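Local coordinates for protein sortase (Actinomyces oris, PDB 5UTT) that probably acts as a class E sortase, a cysteine transpeptidase that cuts the sorting signals of surface proteins and joins those proteins to the cell envelope, at residues A[79-83]-A[147-151]; A[91-95]-A[162-166]; A[108-112]-A[178-183]. All blocks are in the same frame, centred on the assembly; numbering follows the deposited sequence.

Interaction 1. Residues A[79-83]-A[147-151]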
loop_
_atom_site.group_PDB
_atom_site.type_symbol
_atom_site.label_atom_id
_atom_site.label_comp_id
_atom_site.label_asym_id
_atom_site.label_seq_id
_atom_site.Cartn_x
_atom_site.Cartn_y
_atom_site.Cartn_z
ATOM N N ALA A 79 1.444 1.280 -6.529
ATOM C CA ALA A 79 1.920 2.577 -7.001
ATOM C C ALA A 79 0.835 3.612 -6.818
ATOM O O ALA A 79 -0.351 3.301 -6.928
ATOM C CB ALA A 79 2.298 2.463 -8.490
ATOM N N GLY A 80 1.229 4.844 -6.545
ATOM C CA GLY A 80 0.329 5.969 -6.499
ATOM C C GLY A 80 0.937 7.251 -6.982
ATOM O O GLY A 80 2.135 7.492 -6.879
ATOM N N HIS A 81 0.108 8.078 -7.617
ATOM C CA HIS A 81 0.561 9.379 -7.961
ATOM C C HIS A 81 0.867 10.214 -6.717
ATOM O O HIS A 81 0.195 10.129 -5.713
ATOM C CB HIS A 81 -0.526 10.096 -8.757
ATOM C CG HIS A 81 -0.567 9.752 -10.204
ATOM N ND1 HIS A 81 0.376 8.975 -10.837
ATOM C CD2 HIS A 81 -1.425 10.162 -11.173
ATOM C CE1 HIS A 81 0.079 8.874 -12.121
ATOM N NE2 HIS A 81 -0.992 9.610 -12.357
ATOM N N ARG A 82 1.857 11.089 -6.831
ATOM C CA ARG A 82 2.235 11.981 -5.760
ATOM C C ARG A 82 1.373 13.225 -5.653
ATOM O O ARG A 82 1.288 13.809 -4.557
ATOM C CB ARG A 82 3.681 12.429 -5.960
ATOM C CG ARG A 82 4.332 13.133 -4.778
ATOM C CD ARG A 82 4.761 12.086 -3.738
ATOM N NE ARG A 82 5.262 12.718 -2.516
ATOM C CZ ARG A 82 6.539 12.984 -2.264
ATOM N NH1 ARG A 82 6.880 13.582 -1.124
ATOM N NH2 ARG A 82 7.475 12.672 -3.145
ATOM N N ARG A 83 0.730 13.623 -6.750
ATOM C CA ARG A 83 0.070 14.939 -6.840
ATOM C C ARG A 83 -1.433 14.953 -7.183
ATOM O O ARG A 83 -2.013 16.029 -7.398
ATOM C CB ARG A 83 0.844 15.810 -7.833
ATOM C CG ARG A 83 2.354 15.813 -7.544
ATOM C CD ARG A 83 3.007 17.176 -7.692
ATOM N NE ARG A 83 3.472 17.410 -9.056
ATOM C CZ ARG A 83 3.491 18.595 -9.666
ATOM N NH1 ARG A 83 3.046 19.688 -9.055
ATOM N NH2 ARG A 83 3.950 18.689 -10.910
ATOM N N THR A 147 4.825 2.903 -3.555
ATOM C CA THR A 147 5.785 3.587 -4.397
ATOM C C THR A 147 5.192 4.848 -4.984
ATOM O O THR A 147 4.026 4.861 -5.344
ATOM C CB THR A 147 6.364 2.700 -5.568
ATOM O OG1 THR A 147 5.465 2.556 -6.679
ATOM C CG2 THR A 147 6.658 1.261 -5.091
ATOM N N THR A 148 6.025 5.847 -5.090
ATOM C CA THR A 148 5.635 7.088 -5.770
ATOM C C THR A 148 6.892 7.850 -6.208
ATOM O O THR A 148 8.006 7.469 -5.893
ATOM C CB THR A 148 4.736 7.942 -4.835
ATOM O OG1 THR A 148 4.154 9.018 -5.609
ATOM C CG2 THR A 148 5.509 8.525 -3.755
ATOM N N CYS A 149 6.717 8.989 -6.890
ATOM C CA CYS A 149 7.816 9.803 -7.378
ATOM C C CYS A 149 8.352 10.724 -6.326
ATOM O O CYS A 149 7.606 11.164 -5.464
ATOM C CB CYS A 149 7.330 10.649 -8.588
ATOM S SG CYS A 149 7.138 9.614 -10.042
ATOM N N HIS A 150 9.647 11.044 -6.433
ATOM C CA HIS A 150 10.294 12.042 -5.624
ATOM C C HIS A 150 11.492 12.637 -6.429
ATOM O O HIS A 150 12.156 11.952 -7.206
ATOM C CB HIS A 150 10.768 11.429 -4.250
ATOM C CG HIS A 150 11.191 12.443 -3.213
ATOM N ND1 HIS A 150 10.295 13.191 -2.486
ATOM C CD2 HIS A 150 12.419 12.813 -2.768
ATOM C CE1 HIS A 150 10.938 13.958 -1.630
ATOM N NE2 HIS A 150 12.234 13.764 -1.797
ATOM N N GLY A 151 11.763 13.914 -6.266
ATOM C CA GLY A 151 12.928 14.531 -6.909
ATOM C C GLY A 151 14.137 14.739 -5.997
ATOM O O GLY A 151 14.002 15.204 -4.857
#

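Interaction 2. Residues A[91-95]-A[162-166]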
loop_
_atom_site.group_PDB
_atom_site.type_symbol
_atom_site.label_atom_id
_atom_site.label_comp_id
_atom_site.label_asym_id
_atom_site.label_seq_id
_atom_site.Cartn_x
_atom_site.Cartn_y
_atom_site.Cartn_z
ATOM N N ARG A 91 1.986 12.636 0.796
ATOM C CA ARG A 91 2.646 12.800 2.073
ATOM C C ARG A 91 3.202 11.473 2.488
ATOM O O ARG A 91 3.229 11.163 3.651
ATOM C CB ARG A 91 1.747 13.465 3.124
ATOM C CG ARG A 91 1.536 14.957 2.882
ATOM C CD ARG A 91 2.692 15.766 3.456
ATOM N NE ARG A 91 3.951 15.686 2.687
ATOM C CZ ARG A 91 4.223 16.401 1.604
ATOM N NH1 ARG A 91 3.336 17.282 1.095
ATOM N NH2 ARG A 91 5.402 16.251 1.014
ATOM N N ILE A 92 3.698 10.721 1.503
ATOM C CA ILE A 92 4.413 9.465 1.780
ATOM C C ILE A 92 5.568 9.680 2.754
ATOM O O ILE A 92 5.970 8.738 3.473
ATOM C CB ILE A 92 4.870 8.819 0.461
ATOM C CG1 ILE A 92 5.244 7.338 0.685
ATOM C CG2 ILE A 92 5.985 9.606 -0.191
ATOM C CD1 ILE A 92 5.353 6.526 -0.581
ATOM N N ASP A 93 6.099 10.893 2.758
ATOM C CA ASP A 93 7.277 11.265 3.573
ATOM C C ASP A 93 6.977 11.365 5.067
ATOM O O ASP A 93 7.908 11.502 5.848
ATOM C CB ASP A 93 7.916 12.568 3.080
ATOM C CG ASP A 93 6.932 13.726 3.036
ATOM O OD1 ASP A 93 5.761 13.550 3.379
ATOM O OD2 ASP A 93 7.370 14.822 2.685
ATOM N N LEU A 94 5.716 11.246 5.476
ATOM C CA LEU A 94 5.342 11.335 6.882
ATOM C C LEU A 94 5.464 9.982 7.529
ATOM O O LEU A 94 5.350 9.896 8.716
ATOM C CB LEU A 94 3.911 11.812 7.073
ATOM C CG LEU A 94 3.550 13.216 6.521
ATOM C CD1 LEU A 94 2.075 13.429 6.812
ATOM C CD2 LEU A 94 4.394 14.307 7.131
ATOM N N LEU A 95 5.674 8.940 6.747
ATOM C CA LEU A 95 5.611 7.585 7.289
ATOM C C LEU A 95 6.958 7.231 7.900
ATOM O O LEU A 95 8.023 7.317 7.252
ATOM C CB LEU A 95 5.198 6.611 6.178
ATOM C CG LEU A 95 3.823 6.868 5.548
ATOM C CD1 LEU A 95 3.554 5.971 4.366
ATOM C CD2 LEU A 95 2.770 6.655 6.615
ATOM N N ARG A 162 12.343 7.600 -6.835
ATOM C CA ARG A 162 11.093 7.017 -6.337
ATOM C C ARG A 162 11.176 6.840 -4.819
ATOM O O ARG A 162 12.112 6.210 -4.317
ATOM C CB ARG A 162 10.795 5.662 -7.026
ATOM C CG ARG A 162 10.763 5.702 -8.547
ATOM C CD ARG A 162 9.552 6.470 -9.025
ATOM N NE ARG A 162 9.364 6.382 -10.487
ATOM C CZ ARG A 162 9.859 7.271 -11.322
ATOM N NH1 ARG A 162 10.611 8.273 -10.833
ATOM N NH2 ARG A 162 9.636 7.162 -12.635
ATOM N N TRP A 163 10.195 7.368 -4.103
ATOM C CA TRP A 163 10.079 7.148 -2.661
ATOM C C TRP A 163 9.297 5.858 -2.411
ATOM O O TRP A 163 8.154 5.682 -2.845
ATOM C CB TRP A 163 9.411 8.343 -1.994
ATOM C CG TRP A 163 9.505 8.315 -0.506
ATOM C CD1 TRP A 163 8.931 7.415 0.367
ATOM C CD2 TRP A 163 10.117 9.312 0.302
ATOM N NE1 TRP A 163 9.190 7.789 1.671
ATOM C CE2 TRP A 163 9.941 8.943 1.645
ATOM C CE3 TRP A 163 10.855 10.469 0.013
ATOM C CZ2 TRP A 163 10.453 9.700 2.670
ATOM C CZ3 TRP A 163 11.358 11.209 1.031
ATOM C CH2 TRP A 163 11.149 10.831 2.349
ATOM N N ILE A 164 9.925 4.951 -1.657
ATOM C CA ILE A 164 9.401 3.606 -1.424
ATOM C C ILE A 164 9.183 3.424 0.074
ATOM O O ILE A 164 10.055 3.717 0.853
ATOM C CB ILE A 164 10.398 2.518 -1.827
ATOM C CG1 ILE A 164 10.983 2.785 -3.215
ATOM C CG2 ILE A 164 9.762 1.121 -1.718
ATOM C CD1 ILE A 164 9.948 2.766 -4.311
ATOM N N VAL A 165 7.995 2.962 0.459
ATOM C CA VAL A 165 7.733 2.588 1.864
ATOM C C VAL A 165 7.423 1.105 1.964
ATOM O O VAL A 165 6.542 0.607 1.292
ATOM C CB VAL A 165 6.587 3.411 2.508
ATOM C CG1 VAL A 165 6.237 2.934 3.936
ATOM C CG2 VAL A 165 6.976 4.852 2.556
ATOM N N HIS A 166 8.129 0.431 2.865
ATOM C CA HIS A 166 7.830 -0.983 3.170
ATOM C C HIS A 166 7.131 -1.148 4.533
ATOM O O HIS A 166 7.515 -0.506 5.502
ATOM C CB HIS A 166 9.138 -1.803 3.199
ATOM C CG HIS A 166 9.800 -1.944 1.871
ATOM N ND1 HIS A 166 11.121 -1.615 1.644
ATOM C CD2 HIS A 166 9.293 -2.299 0.671
ATOM C CE1 HIS A 166 11.408 -1.826 0.373
ATOM N NE2 HIS A 166 10.310 -2.223 -0.241
HETATM O O HOH W 1 8.403 7.563 4.421
#

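Interaction 3. Residues A[108-112]-A[178-183]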
loop_
_atom_site.group_PDB
_atom_site.type_symbol
_atom_site.label_atom_id
_atom_site.label_comp_id
_atom_site.label_asym_id
_atom_site.label_seq_id
_atom_site.Cartn_x
_atom_site.Cartn_y
_atom_site.Cartn_z
ATOM N N THR A 108 -12.181 -8.166 5.108
ATOM C CA THR A 108 -10.977 -8.185 5.934
ATOM C C THR A 108 -10.277 -6.853 6.109
ATOM O O THR A 108 -10.247 -6.073 5.191
ATOM C CB THR A 108 -9.960 -9.227 5.379
ATOM O OG1 THR A 108 -10.628 -10.490 5.221
ATOM C CG2 THR A 108 -8.719 -9.373 6.320
ATOM N N TRP A 109 -9.777 -6.570 7.310
ATOM C CA TRP A 109 -8.827 -5.469 7.517
ATOM C C TRP A 109 -7.441 -6.058 7.563
ATOM O O TRP A 109 -7.176 -6.930 8.411
ATOM C CB TRP A 109 -9.088 -4.757 8.834
ATOM C CG TRP A 109 -10.367 -3.993 8.893
ATOM C CD1 TRP A 109 -11.544 -4.416 9.427
ATOM C CD2 TRP A 109 -10.594 -2.640 8.448
ATOM N NE1 TRP A 109 -12.508 -3.438 9.309
ATOM C CE2 TRP A 109 -11.943 -2.332 8.723
ATOM C CE3 TRP A 109 -9.791 -1.671 7.838
ATOM C CZ2 TRP A 109 -12.493 -1.072 8.419
ATOM C CZ3 TRP A 109 -10.336 -0.440 7.549
ATOM C CH2 TRP A 109 -11.664 -0.155 7.849
ATOM N N TYR A 110 -6.545 -5.605 6.681
ATOM C CA TYR A 110 -5.143 -5.993 6.764
ATOM C C TYR A 110 -4.324 -4.839 7.309
ATOM O O TYR A 110 -4.309 -3.742 6.715
ATOM C CB TYR A 110 -4.600 -6.358 5.404
ATOM C CG TYR A 110 -5.274 -7.518 4.721
ATOM C CD1 TYR A 110 -6.391 -7.332 3.915
ATOM C CD2 TYR A 110 -4.749 -8.805 4.799
ATOM C CE1 TYR A 110 -6.975 -8.370 3.255
ATOM C CE2 TYR A 110 -5.354 -9.849 4.146
ATOM C CZ TYR A 110 -6.450 -9.639 3.363
ATOM O OH TYR A 110 -7.049 -10.676 2.720
ATOM N N VAL A 111 -3.639 -5.092 8.426
ATOM C CA VAL A 111 -2.841 -4.042 9.042
ATOM C C VAL A 111 -1.342 -4.390 8.992
ATOM O O VAL A 111 -0.866 -5.432 9.541
ATOM C CB VAL A 111 -3.272 -3.706 10.496
ATOM C CG1 VAL A 111 -2.332 -2.660 11.081
ATOM C CG2 VAL A 111 -4.730 -3.266 10.631
ATOM N N PHE A 112 -0.606 -3.481 8.350
ATOM C CA PHE A 112 0.837 -3.536 8.169
ATOM C C PHE A 112 1.497 -2.422 8.979
ATOM O O PHE A 112 0.921 -1.331 9.193
ATOM C CB PHE A 112 1.223 -3.413 6.678
ATOM C CG PHE A 112 0.591 -4.422 5.791
ATOM C CD1 PHE A 112 -0.737 -4.277 5.337
ATOM C CD2 PHE A 112 1.317 -5.495 5.314
ATOM C CE1 PHE A 112 -1.296 -5.221 4.485
ATOM C CE2 PHE A 112 0.758 -6.452 4.488
ATOM C CZ PHE A 112 -0.558 -6.329 4.063
ATOM N N GLY A 178 -15.137 -6.260 13.533
ATOM C CA GLY A 178 -14.377 -5.193 14.140
ATOM C C GLY A 178 -13.480 -4.470 13.149
ATOM O O GLY A 178 -13.332 -4.902 12.004
ATOM N N ARG A 179 -12.865 -3.399 13.621
ATOM C CA ARG A 179 -11.926 -2.647 12.816
ATOM C C ARG A 179 -10.820 -2.061 13.711
ATOM O O ARG A 179 -10.979 -1.993 14.943
ATOM C CB ARG A 179 -12.666 -1.580 12.017
ATOM C CG ARG A 179 -13.074 -0.382 12.834
ATOM C CD ARG A 179 -13.934 0.549 11.961
ATOM N NE ARG A 179 -14.347 1.712 12.723
ATOM C CZ ARG A 179 -15.428 2.466 12.464
ATOM N NH1 ARG A 179 -16.229 2.189 11.459
ATOM N NH2 ARG A 179 -15.699 3.493 13.238
ATOM N N PRO A 180 -9.679 -1.673 13.111
ATOM C CA PRO A 180 -8.604 -1.120 13.919
ATOM C C PRO A 180 -8.975 0.148 14.662
ATOM O O PRO A 180 -9.713 0.994 14.136
ATOM C CB PRO A 180 -7.521 -0.811 12.886
ATOM C CG PRO A 180 -7.781 -1.769 11.798
ATOM C CD PRO A 180 -9.270 -1.803 11.705
ATOM N N GLU A 181 -8.380 0.323 15.830
ATOM C CA GLU A 181 -8.655 1.499 16.659
ATOM C C GLU A 181 -8.309 2.808 15.985
ATOM O O GLU A 181 -8.984 3.803 16.240
ATOM C CB GLU A 181 -7.917 1.422 17.990
ATOM C CG GLU A 181 -8.567 0.464 18.989
ATOM C CD GLU A 181 -9.888 0.970 19.569
ATOM O OE1 GLU A 181 -9.934 2.128 20.057
ATOM O OE2 GLU A 181 -10.885 0.214 19.558
ATOM N N SER A 182 -7.278 2.793 15.142
ATOM C CA SER A 182 -6.839 3.997 14.410
ATOM C C SER A 182 -7.852 4.463 13.365
ATOM O O SER A 182 -7.797 5.615 12.913
ATOM C CB SER A 182 -5.517 3.746 13.697
ATOM O OG SER A 182 -5.625 2.655 12.787
ATOM N N VAL A 183 -8.715 3.554 12.918
ATOM C CA VAL A 183 -9.656 3.895 11.855
ATOM C C VAL A 183 -10.708 4.794 12.511
ATOM O O VAL A 183 -11.363 4.381 13.453
ATOM C CB VAL A 183 -10.239 2.625 11.202
ATOM C CG1 VAL A 183 -11.505 2.946 10.402
ATOM C CG2 VAL A 183 -9.171 1.972 10.326
#

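Interaction 1. Residues A[79-83]-A[147-151]
The TLxTC signature of the sortase beta-barrel, which ends at C149 on strand 142-150, meets the end of strand 74-79 and the loop after it, residues 79-83; in sortases this cysteine is the nucleophile, and H81, whose NE2 is hydrogen-bonded to D57, and C149 probably have the usual catalytic roles. A79 and T147 form a parallel bridge, their side chains on the same face of the sheet, with A79 CB 3.6 Å from T147 OG1, whose hydroxyl is bonded to Y64. One step on, G80 N gives its hydrogen to T147 O at 3.0 Å. T148 holds the departing loop: a chi1 of -169° swings OG1 opposite the backbone N, and the hydroxyl donates to G80 O at 2.8 Å, tilted from the carbonyl plane. R82 crosses T148 at about a right angle, its CD 3.6 Å from T148 CG2, and bends at chi2 toward C149 and H150. NE is tied to R90 O, helping to fix its rotation. Planes of guanidinium and imidazole lie 19° apart. R82 NH2 spends one hydrogen on an in-plane lone pair of C149 O, 2.8 Å away, and sends the other almost straight (177°) to H150 ND1 at 2.9 Å.

Interaction 2. Residues A[91-95]-A[162-166]
The indole of W163, on strand 161-174 of the sortase beta-barrel, is covered on one face by I92 and D93 from a short 3-10 turn in the loop between strands 74-79 and 100-104. I92 CG2 sits over the five-membered ring, 3.9 Å from its centroid and 19° off the normal, while D93 CB lies over the six-membered ring at 4.1 Å. Both are CH-pi contacts, and D93 CA adds backbone to the same face. D93 CB rests on the face, and with CG between the backbone N and the carbonyl carbon (chi1 56°) the carboxylate is turned away from the indole.

Beside the ring the contact is aliphatic. The I92 and V165 side chains slide past each other in opposite directions, I92 CG1 3.6 Å from V165 CG2; L95 crosses V165 at about a right angle, L95 CD1 4.0 Å from V165 CG2. V165 CG2 also lies at the edge of the indole, near its plane. No direct hydrogen bond spans the segments; a water in the plane of the indole joins them, accepting from W163 NE1 and lying within hydrogen-bonding distance of I92 O and L95 O.

Farther out, H117 stacks with the W163 ring and H150 meets it edge-to-face. The turn is held by the backbone bonds L94 N to R91 O and L95 N to I92 O. R162, just before W163, is the likely equivalent of the conserved sortase arginine, which places this packing beside the probable active site. R91 sets the acid that flanks the indole: its NH1 pairs with E156, and its other nitrogens grip D93 side-on, NE meeting the syn lone pair of OD1 at 2.9 Å and NH2 reaching OD2 at 3.0 Å from above the carboxylate plane.

Interaction 3. Residues A[108-112]-A[178-183]
W109, near the start of strand 108-120, presses one face of its indole against CA and CB of R179 and CD of P180, in the segment that follows the last strand of the sortase beta-barrel. This is the tight part. R179 CB stands 3.0 Å above the indole plane, toward its rim, and comes within 3.3 Å of W109 NE1. P180 CD lies on the same face, 3.8 Å from the centroid of the five-membered ring, while R179 CA makes a second CH-pi contact with that ring. G178 O approaches obliquely, 3.2 Å from W109 CD1; it is equally near NE1, but the angle is too poor for a hydrogen bond. With W109 CG anti to the carbonyl carbon (chi1 -68°), the ring stands out from the strand, its face against R179 and P180. Two residues on, V111 CG2 touches P180 CG at 3.6 Å, and V183 CG2 adds a lighter buried contact, oblique to the ring, 3.9 Å from W109 CZ3.

The solvent side is the R179 chain, which runs extended beside the indole before its end leads away, guanidinium and ring planes 79° apart.

P180 to V183 make a type I turn, closed by V183 N bonded to P180 O. P180 packs on Y171 of strand 161-174 and S182 on I102 of strand 100-104, the two strands that flank strand 108-120; W109 also touches I102 and S104.

Along the chain the segments alternate: 79-83, 91-95 and 108-112 come first, then their partners 147-151, 162-166 and 178-183 in the same order, so all three contacts cross. All reach one mixed sheet, in which strands 142-150, 161-174 and 108-120 are successive neighbours. Interactions 1 and 2 are adjoining, with centres 9 Å apart, and touch through a probable T148 O to W163 N hydrogen bond; they seat one long loop beside the probable active site. Interaction 3 lies on the opposite side of the chain's centre from interaction 1, about 24 Å away between centres, and packs the C-terminal tail onto the barrel.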